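Local coordinates for protein prolyl endopeptidase (Myxococcus xanthus, PDB 2BKL) that probably hydrolyses peptide bonds of oligopeptides on the carboxyl side of proline, and less readily of alanine, as a serine endopeptidase, at residues R62-F67 and K659-S664; Y285-E290 and L323-V328; K438-D443 and Q519-P524. One frame throughout, in Å; residues are numbered along the deposited sequence.

Contact 1 of 3, residues R62-F67 and K659-S664; sequences RFKELF and KAIESS
A660 O accepts the backbone N-H of S664 in a helical bond of 3.0 Å, and the F67 ring also comes up to it edge-on, CE2 lying 3.7 Å from that oxygen. S664 OG sits near the plane of the same ring, 3.5 Å from F67 CZ, so the rim of F67 faces two oxygens of helix 657-674. With OG anti to its carbonyl carbon (chi1 -70°), S664 turns the hydroxyl to F67 and lays CB over one face of F63, 3.8 Å from the ring centroid, as a CH-pi contact. I661 packs alongside with three carbons, its side chain sliding past F67 in the opposite direction: CG1 approaches F67 CD2 at 3.7 Å, CG2 rests against F63 CB, and CD1 runs out to K64 CA at 3.8 Å. F63 CB in turn lies over the centre of the F67 ring. Beyond the two segments, P470, V665 and Y668 also touch F63. The axes of segments 62-67 and 659-664 pass 9.6 Å apart at 135°, with two aromatic side chains and a branched aliphatic between them. This is helix-helix packing of the prolyl oligopeptidase family, in which an N-terminal helix joins the C-terminal helix of the α/β-hydrolase domain.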
loop_
_atom_site.group_PDB
_atom_site.type_symbol
_atom_site.label_atom_id
_atom_site.label_comp_id
_atom_site.label_asym_id
_atom_site.label_seq_id
_atom_site.Cartn_x
_atom_site.Cartn_y
_atom_site.Cartn_z
ATOM N N ARG A 62 0.781 -23.638 13.010
ATOM C CA ARG A 62 0.272 -22.485 13.730
ATOM C C ARG A 62 -0.271 -21.437 12.746
ATOM O O ARG A 62 -1.343 -20.855 12.970
ATOM C CB ARG A 62 1.371 -21.884 14.619
ATOM C CG ARG A 62 0.929 -20.699 15.482
ATOM C CD ARG A 62 -0.305 -20.959 16.360
ATOM N NE ARG A 62 -0.583 -19.822 17.235
ATOM C CZ ARG A 62 -1.787 -19.523 17.720
ATOM N NH1 ARG A 62 -2.842 -20.277 17.440
ATOM N NH2 ARG A 62 -1.931 -18.456 18.498
ATOM N N PHE A 63 0.460 -21.209 11.660
ATOM C CA PHE A 63 0.006 -20.262 10.637
ATOM C C PHE A 63 -1.263 -20.772 9.947
ATOM O O PHE A 63 -2.113 -19.985 9.555
ATOM C CB PHE A 63 1.103 -19.950 9.620
ATOM C CG PHE A 63 2.234 -19.108 10.158
ATOM C CD1 PHE A 63 1.988 -18.005 10.952
ATOM C CD2 PHE A 63 3.539 -19.422 9.859
ATOM C CE1 PHE A 63 3.036 -17.207 11.422
ATOM C CE2 PHE A 63 4.598 -18.630 10.343
ATOM C CZ PHE A 63 4.329 -17.539 11.128
ATOM N N LYS A 64 -1.433 -22.087 9.831
ATOM C CA LYS A 64 -2.681 -22.615 9.285
ATOM C C LYS A 64 -3.873 -22.295 10.207
ATOM O O LYS A 64 -4.941 -21.906 9.746
ATOM C CB LYS A 64 -2.551 -24.120 9.017
ATOM C CG LYS A 64 -3.632 -24.646 8.111
ATOM C CD LYS A 64 -3.408 -26.114 7.778
ATOM C CE LYS A 64 -4.655 -26.724 7.136
ATOM N NZ LYS A 64 -5.709 -26.965 8.155
ATOM N N GLU A 65 -3.668 -22.405 11.515
ATOM C CA GLU A 65 -4.677 -22.083 12.508
ATOM C C GLU A 65 -5.024 -20.585 12.486
ATOM O O GLU A 65 -6.169 -20.190 12.733
ATOM C CB GLU A 65 -4.158 -22.538 13.881
ATOM C CG GLU A 65 -4.979 -22.222 15.104
ATOM C CD GLU A 65 -4.446 -22.918 16.363
ATOM O OE1 GLU A 65 -3.200 -23.165 16.462
ATOM O OE2 GLU A 65 -5.273 -23.214 17.266
ATOM N N LEU A 66 -4.043 -19.750 12.156
ATOM C CA LEU A 66 -4.203 -18.299 12.245
ATOM C C LEU A 66 -4.652 -17.644 10.954
ATOM O O LEU A 66 -5.415 -16.677 10.985
ATOM C CB LEU A 66 -2.879 -17.649 12.662
ATOM C CG LEU A 66 -2.430 -17.910 14.094
ATOM C CD1 LEU A 66 -1.020 -17.430 14.287
ATOM C CD2 LEU A 66 -3.403 -17.264 15.082
ATOM N N PHE A 67 -4.157 -18.108 9.811
ATOM C CA PHE A 67 -4.360 -17.381 8.539
ATOM C C PHE A 67 -5.685 -17.691 7.856
ATOM O O PHE A 67 -6.160 -16.892 7.043
ATOM C CB PHE A 67 -3.232 -17.648 7.534
ATOM C CG PHE A 67 -1.933 -16.979 7.846
ATOM C CD1 PHE A 67 -1.701 -16.308 9.042
ATOM C CD2 PHE A 67 -0.915 -17.070 6.933
ATOM C CE1 PHE A 67 -0.460 -15.688 9.274
ATOM C CE2 PHE A 67 0.328 -16.478 7.160
ATOM C CZ PHE A 67 0.551 -15.798 8.348
ATOM N N LYS A 659 -0.195 -20.151 0.139
ATOM C CA LYS A 659 1.105 -19.580 -0.221
ATOM C C LYS A 659 1.587 -18.554 0.794
ATOM O O LYS A 659 2.789 -18.449 1.075
ATOM C CB LYS A 659 1.058 -18.993 -1.630
ATOM C CG LYS A 659 0.853 -20.057 -2.741
ATOM C CD LYS A 659 1.793 -21.267 -2.678
ATOM C CE LYS A 659 1.577 -22.193 -3.864
ATOM N NZ LYS A 659 0.185 -22.751 -3.928
ATOM N N ALA A 660 0.679 -17.818 1.402
ATOM C CA ALA A 660 1.027 -16.913 2.501
ATOM C C ALA A 660 1.581 -17.689 3.688
ATOM O O ALA A 660 2.538 -17.244 4.315
ATOM C CB ALA A 660 -0.187 -16.076 2.892
ATOM N N ILE A 661 0.995 -18.852 3.984
ATOM C CA ILE A 661 1.499 -19.710 5.056
ATOM C C ILE A 661 2.928 -20.088 4.725
ATOM O O ILE A 661 3.809 -19.957 5.579
ATOM C CB ILE A 661 0.612 -20.955 5.260
ATOM C CG1 ILE A 661 -0.735 -20.547 5.820
ATOM C CG2 ILE A 661 1.290 -21.940 6.218
ATOM C CD1 ILE A 661 -1.833 -21.610 5.737
ATOM N N GLU A 662 3.169 -20.575 3.496
ATOM C CA GLU A 662 4.524 -20.985 3.101
ATOM C C GLU A 662 5.521 -19.832 3.206
ATOM O O GLU A 662 6.661 -20.026 3.632
ATOM C CB GLU A 662 4.523 -21.581 1.692
ATOM C CG GLU A 662 3.906 -22.964 1.619
ATOM C CD GLU A 662 3.978 -23.542 0.220
ATOM O OE1 GLU A 662 5.107 -23.745 -0.272
ATOM O OE2 GLU A 662 2.929 -23.800 -0.402
ATOM N N SER A 663 5.098 -18.620 2.855
ATOM C CA SER A 663 6.021 -17.496 2.861
ATOM C C SER A 663 6.382 -17.143 4.299
ATOM O O SER A 663 7.546 -16.854 4.583
ATOM C CB SER A 663 5.411 -16.291 2.147
ATOM O OG SER A 663 5.306 -16.586 0.771
ATOM N N SER A 664 5.406 -17.188 5.207
ATOM C CA SER A 664 5.654 -16.872 6.598
ATOM C C SER A 664 6.518 -17.939 7.245
ATOM O O SER A 664 7.362 -17.596 8.047
ATOM C CB SER A 664 4.337 -16.691 7.373
ATOM O OG SER A 664 3.693 -15.494 6.942
#

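Contact 2 of 3, residues Y285-E290 and L323-V328; sequences YVLTDE and LSVSIV
The Y285 ring receives I327 obliquely: CD1 of the isoleucine lies 3.7 Å from CD1 of the tyrosine, and the two side chains cross at about a right angle. I327 carries CG1 anti to its carbonyl carbon (chi1 -54°) and runs on extended to CD1 (chi2 176°), which brings the methyl to the ring. H278 and W280 of strand 275-280 also touch I327. Farther along, L287 uses both of its branches, its side chain slanting across that of V325. CD1 meets V325 CG2 at 4.0 Å, while CD2 reaches over to the backbone of the facing strand, 3.8 Å from S324 CA and 3.9 Å from L323 O. V325 also touches V297 of one blade and L334 of the other. L323 and S324 form a classic beta bulge opposite E335, and S324 OG is hydrogen-bonded to E335 OE1 of the adjoining strand, with a weaker bond to N367. Past the strand end T288 forms an ST turn, OG1 accepting from E290 N at 3.0 Å; OG1 is also hydrogen-bonded to K274 O.

The strands run nearly antiparallel, at 171°, with axes 8.1 Å apart. Strand 283-288 pairs with strands 275-280 and 296-300, and strand 321-328 with strand 331-338; they therefore belong to successive four-stranded sheets, stacked face to face as neighbouring blades of the β-propeller. The backbones of Y285 and L287 bond to H278 and E276 and that of L323 to E335, each inside its own blade. Contact between the segments is almost wholly apolar, L323 O being the one polar atom that L287 meets, so what joins the blades here is the burial of Y285, L287, V325 and I327 and the fit of their side chains.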
loop_
_atom_site.group_PDB
_atom_site.type_symbol
_atom_site.label_atom_id
_atom_site.label_comp_id
_atom_site.label_asym_id
_atom_site.label_seq_id
_atom_site.Cartn_x
_atom_site.Cartn_y
_atom_site.Cartn_z
ATOM N N TYR A 285 -16.704 20.223 -0.945
ATOM C CA TYR A 285 -15.918 20.136 0.280
ATOM C C TYR A 285 -14.500 19.755 -0.113
ATOM O O TYR A 285 -14.278 18.697 -0.657
ATOM C CB TYR A 285 -16.555 19.145 1.284
ATOM C CG TYR A 285 -17.947 19.611 1.647
ATOM C CD1 TYR A 285 -19.045 19.236 0.883
ATOM C CD2 TYR A 285 -18.151 20.505 2.687
ATOM C CE1 TYR A 285 -20.312 19.735 1.148
ATOM C CE2 TYR A 285 -19.436 21.011 2.974
ATOM C CZ TYR A 285 -20.502 20.610 2.198
ATOM O OH TYR A 285 -21.744 21.124 2.448
ATOM N N VAL A 286 -13.563 20.649 0.144
ATOM C CA VAL A 286 -12.203 20.525 -0.357
ATOM C C VAL A 286 -11.263 20.309 0.815
ATOM O O VAL A 286 -11.110 21.196 1.657
ATOM C CB VAL A 286 -11.764 21.786 -1.138
ATOM C CG1 VAL A 286 -10.334 21.660 -1.624
ATOM C CG2 VAL A 286 -12.685 22.055 -2.295
ATOM N N LEU A 287 -10.632 19.146 0.844
ATOM C CA LEU A 287 -9.621 18.814 1.833
ATOM C C LEU A 287 -8.270 19.140 1.249
ATOM O O LEU A 287 -7.928 18.646 0.167
ATOM C CB LEU A 287 -9.688 17.314 2.176
ATOM C CG LEU A 287 -8.566 16.755 3.044
ATOM C CD1 LEU A 287 -8.554 17.344 4.457
ATOM C CD2 LEU A 287 -8.671 15.221 3.072
ATOM N N THR A 288 -7.482 19.962 1.930
ATOM C CA THR A 288 -6.221 20.435 1.365
ATOM C C THR A 288 -5.162 20.754 2.391
ATOM O O THR A 288 -5.470 21.090 3.550
ATOM C CB THR A 288 -6.513 21.674 0.474
ATOM O OG1 THR A 288 -5.311 22.136 -0.139
ATOM C CG2 THR A 288 -7.006 22.837 1.293
ATOM N N ASP A 289 -3.902 20.649 1.961
ATOM C CA ASP A 289 -2.770 21.116 2.747
ATOM C C ASP A 289 -2.287 22.521 2.341
ATOM O O ASP A 289 -1.282 23.007 2.849
ATOM C CB ASP A 289 -1.612 20.087 2.799
ATOM C CG ASP A 289 -1.080 19.730 1.477
ATOM O OD1 ASP A 289 -1.352 20.469 0.504
ATOM O OD2 ASP A 289 -0.327 18.722 1.324
ATOM N N GLU A 290 -3.023 23.184 1.460
ATOM C CA GLU A 290 -2.685 24.557 1.107
ATOM C C GLU A 290 -2.736 25.453 2.335
ATOM O O GLU A 290 -3.787 25.570 2.972
ATOM C CB GLU A 290 -3.614 25.077 0.020
ATOM C CG GLU A 290 -3.111 26.372 -0.627
ATOM C CD GLU A 290 -4.231 27.224 -1.177
ATOM O OE1 GLU A 290 -4.840 26.839 -2.211
ATOM O OE2 GLU A 290 -4.477 28.311 -0.598
ATOM N N LEU A 323 -6.404 13.340 7.879
ATOM C CA LEU A 323 -6.090 12.398 6.787
ATOM C C LEU A 323 -7.168 12.287 5.743
ATOM O O LEU A 323 -6.862 12.101 4.570
ATOM C CB LEU A 323 -5.834 10.990 7.338
ATOM C CG LEU A 323 -4.754 10.780 8.363
ATOM C CD1 LEU A 323 -4.651 9.251 8.594
ATOM C CD2 LEU A 323 -3.465 11.410 7.917
ATOM N N SER A 324 -8.436 12.309 6.152
ATOM C CA SER A 324 -9.514 12.126 5.191
ATOM C C SER A 324 -10.805 12.713 5.723
ATOM O O SER A 324 -10.982 12.907 6.948
ATOM C CB SER A 324 -9.742 10.664 4.859
ATOM O OG SER A 324 -10.289 9.983 5.954
ATOM N N VAL A 325 -11.692 12.967 4.789
ATOM C CA VAL A 325 -13.007 13.500 5.057
ATOM C C VAL A 325 -13.968 12.689 4.251
ATOM O O VAL A 325 -13.787 12.520 3.039
ATOM C CB VAL A 325 -13.148 14.953 4.584
ATOM C CG1 VAL A 325 -14.564 15.428 4.804
ATOM C CG2 VAL A 325 -12.170 15.823 5.283
ATOM N N SER A 326 -15.022 12.228 4.911
ATOM C CA SER A 326 -16.122 11.586 4.219
ATOM C C SER A 326 -17.430 12.258 4.572
ATOM O O SER A 326 -17.591 12.818 5.656
ATOM C CB SER A 326 -16.196 10.107 4.538
ATOM O OG SER A 326 -16.511 9.888 5.896
ATOM N N ILE A 327 -18.359 12.255 3.634
ATOM C CA ILE A 327 -19.673 12.778 3.904
ATOM C C ILE A 327 -20.598 11.599 4.124
ATOM O O ILE A 327 -20.839 10.795 3.212
ATOM C CB ILE A 327 -20.179 13.628 2.726
ATOM C CG1 ILE A 327 -19.167 14.722 2.366
ATOM C CG2 ILE A 327 -21.542 14.202 3.069
ATOM C CD1 ILE A 327 -19.553 15.555 1.138
ATOM N N VAL A 328 -21.069 11.472 5.357
ATOM C CA VAL A 328 -21.944 10.377 5.751
ATOM C C VAL A 328 -23.105 10.897 6.564
ATOM O O VAL A 328 -22.946 11.763 7.420
ATOM C CB VAL A 328 -21.174 9.314 6.557
ATOM C CG1 VAL A 328 -20.245 8.529 5.667
ATOM C CG2 VAL A 328 -20.424 9.914 7.787
#

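Contact 3 of 3, residues K438-D443 and Q519-P524; sequences KDLKRD and QKYTQP
Q519 O is gripped side-on by R442, which gives it two N-H groups at once: NE at 3.1 Å and NH2 at 3.0 Å from the oxygen. Both bonds are bent moderately, to 146° and 152° at the hydrogens, and the oxygen lies in the guanidinium plane, with NE nearly in line with the C=O bond. Q519 is the first residue beyond helix 503-518, where the helix closes in a Schellman motif with K520, of positive phi, as its C-prime residue. A cation here would be expected to interact favourably with the partial negative charge of the helix C-terminus.

One face of the same guanidinium lies flat on the Y521 ring, centres 3.8 Å apart and planes 11° from parallel, a cation-pi stack. The R442 chain curls at chi2 and chi3, which lays the guanidinium alongside and over the ring, and CD also touches Y521 CE1 and CD1. Y521 OH is hydrogen-bonded to E418 OE2, and the R442 side chain touches E418 too. L440 meets Y521 at the edge instead, CD2 lying 4.0 Å from CD1 and the two side chains crossing at about a right angle.

Farther along, K520 packs on the chain: its CB is 3.8 Å from R442 O. R442 is the centre of an inverse gamma turn, closed by a weak bond from D443 N to K441 O. Backbone bonds of K520 with G444 and of Y521 with A446 continue the join. The whole is a Schellman-ended helix whose terminus is tied by a side-on arginine, with a cation-pi stack, to the loop between strands 429-437 and 448-451 at the surface of the α/β-hydrolase domain.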
loop_
_atom_site.group_PDB
_atom_site.type_symbol
_atom_site.label_atom_id
_atom_site.label_comp_id
_atom_site.label_asym_id
_atom_site.label_seq_id
_atom_site.Cartn_x
_atom_site.Cartn_y
_atom_site.Cartn_z
ATOM N N LYS A 438 3.959 -9.572 27.650
ATOM C CA LYS A 438 4.080 -8.862 28.926
ATOM C C LYS A 438 5.247 -9.335 29.769
ATOM O O LYS A 438 5.844 -8.529 30.478
ATOM C CB LYS A 438 2.772 -8.959 29.727
ATOM C CG LYS A 438 1.670 -8.150 29.135
ATOM C CD LYS A 438 0.408 -8.105 30.018
ATOM C CE LYS A 438 -0.758 -7.436 29.309
ATOM N NZ LYS A 438 -2.028 -7.687 30.028
ATOM N N ASP A 439 5.555 -10.629 29.726
ATOM C CA ASP A 439 6.669 -11.186 30.506
ATOM C C ASP A 439 8.065 -11.125 29.870
ATOM O O ASP A 439 9.004 -11.742 30.362
ATOM C CB ASP A 439 6.341 -12.612 30.947
ATOM C CG ASP A 439 6.181 -13.586 29.807
ATOM O OD1 ASP A 439 6.559 -13.329 28.622
ATOM O OD2 ASP A 439 5.662 -14.711 30.043
ATOM N N LEU A 440 8.210 -10.380 28.782
ATOM C CA LEU A 440 9.501 -10.225 28.142
ATOM C C LEU A 440 10.530 -9.787 29.154
ATOM O O LEU A 440 10.299 -8.833 29.892
ATOM C CB LEU A 440 9.415 -9.133 27.074
ATOM C CG LEU A 440 10.692 -8.835 26.287
ATOM C CD1 LEU A 440 10.817 -9.871 25.180
ATOM C CD2 LEU A 440 10.667 -7.385 25.744
ATOM N N LYS A 441 11.673 -10.460 29.159
ATOM C CA LYS A 441 12.838 -9.997 29.902
ATOM C C LYS A 441 13.569 -8.924 29.103
ATOM O O LYS A 441 13.874 -9.116 27.925
ATOM C CB LYS A 441 13.781 -11.171 30.200
ATOM C CG LYS A 441 13.066 -12.431 30.697
ATOM C CD LYS A 441 13.932 -13.354 31.562
ATOM C CE LYS A 441 13.074 -14.036 32.628
ATOM N NZ LYS A 441 13.690 -15.299 33.166
ATOM N N ARG A 442 13.829 -7.781 29.740
ATOM C CA ARG A 442 14.559 -6.684 29.132
ATOM C C ARG A 442 16.030 -6.855 29.430
ATOM O O ARG A 442 16.624 -6.091 30.217
ATOM C CB ARG A 442 14.047 -5.330 29.642
ATOM C CG ARG A 442 12.651 -5.017 29.162
ATOM C CD ARG A 442 12.617 -4.528 27.744
ATOM N NE ARG A 442 13.070 -3.165 27.616
ATOM C CZ ARG A 442 12.297 -2.095 27.799
ATOM N NH1 ARG A 442 11.016 -2.200 28.133
ATOM N NH2 ARG A 442 12.802 -0.893 27.631
ATOM N N ASP A 443 16.608 -7.856 28.774
ATOM C CA ASP A 443 17.969 -8.320 29.014
ATOM C C ASP A 443 18.886 -8.097 27.828
ATOM O O ASP A 443 19.998 -8.597 27.802
ATOM C CB ASP A 443 17.938 -9.812 29.389
ATOM C CG ASP A 443 17.462 -10.721 28.254
ATOM O OD1 ASP A 443 17.050 -10.248 27.174
ATOM O OD2 ASP A 443 17.454 -11.984 28.366
ATOM N N GLN A 519 17.761 0.565 24.779
ATOM C CA GLN A 519 16.676 0.292 25.712
ATOM C C GLN A 519 16.537 -1.177 26.133
ATOM O O GLN A 519 15.558 -1.551 26.771
ATOM C CB GLN A 519 15.337 0.825 25.152
ATOM C CG GLN A 519 15.227 2.325 25.165
ATOM C CD GLN A 519 15.370 2.875 26.510
ATOM O OE1 GLN A 519 14.833 2.312 27.463
ATOM N NE2 GLN A 519 16.150 3.938 26.638
ATOM N N LYS A 520 17.541 -1.987 25.812
ATOM C CA LYS A 520 17.676 -3.345 26.379
ATOM C C LYS A 520 16.645 -4.335 25.831
ATOM O O LYS A 520 16.387 -5.361 26.452
ATOM C CB LYS A 520 17.685 -3.319 27.913
ATOM C CG LYS A 520 18.768 -2.425 28.521
ATOM C CD LYS A 520 20.162 -2.881 28.172
ATOM C CE LYS A 520 21.207 -2.127 29.016
ATOM N NZ LYS A 520 22.542 -2.096 28.361
ATOM N N TYR A 521 16.080 -4.072 24.659
ATOM C CA TYR A 521 15.267 -5.085 24.017
ATOM C C TYR A 521 16.147 -6.144 23.382
ATOM O O TYR A 521 15.835 -7.318 23.428
ATOM C CB TYR A 521 14.358 -4.491 22.957
ATOM C CG TYR A 521 13.313 -3.547 23.500
ATOM C CD1 TYR A 521 12.119 -4.034 24.014
ATOM C CD2 TYR A 521 13.504 -2.172 23.477
ATOM C CE1 TYR A 521 11.153 -3.173 24.525
ATOM C CE2 TYR A 521 12.549 -1.316 23.992
ATOM C CZ TYR A 521 11.364 -1.818 24.473
ATOM O OH TYR A 521 10.374 -0.979 24.984
ATOM N N THR A 522 17.242 -5.728 22.789
ATOM C CA THR A 522 17.964 -6.595 21.863
ATOM C C THR A 522 19.416 -6.176 21.706
ATOM O O THR A 522 19.913 -5.266 22.384
ATOM C CB THR A 522 17.194 -6.616 20.529
ATOM O OG1 THR A 522 17.658 -7.666 19.671
ATOM C CG2 THR A 522 17.332 -5.343 19.740
ATOM N N GLN A 523 20.105 -6.854 20.806
ATOM C CA GLN A 523 21.486 -6.500 20.413
ATOM C C GLN A 523 21.593 -6.730 18.903
ATOM O O GLN A 523 20.741 -7.406 18.323
ATOM C CB GLN A 523 22.530 -7.313 21.174
ATOM C CG GLN A 523 22.368 -8.795 21.035
ATOM C CD GLN A 523 23.478 -9.582 21.720
ATOM O OE1 GLN A 523 24.655 -9.334 21.456
ATOM N NE2 GLN A 523 23.113 -10.513 22.581
ATOM N N PRO A 524 22.585 -6.129 18.241
ATOM C CA PRO A 524 22.658 -6.246 16.781
ATOM C C PRO A 524 22.518 -7.681 16.232
ATOM O O PRO A 524 21.774 -7.898 15.266
ATOM C CB PRO A 524 24.012 -5.619 16.464
ATOM C CG PRO A 524 24.160 -4.589 17.528
ATOM C CD PRO A 524 23.641 -5.229 18.760
#

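Contacts 1 and 3 belong to the catalytic half and contact 2 to the propeller, on the far side of the chain's centre from contact 1. The centres of contacts 1 and 2 are 38 Å apart, those of contacts 2 and 3 42 Å, and those of contacts 1 and 3 27 Å, with nearest atoms of the last pair about 14 Å apart. Residues of the ligand pocket come from both domains: W249 from the propeller, S533 and H651 from the hydrolase. The segment 519-524 leads into strand 527-532 just before S533, and helix 657-674 of contact 1 begins soon after H651, but none of the contact residues lines the pocket.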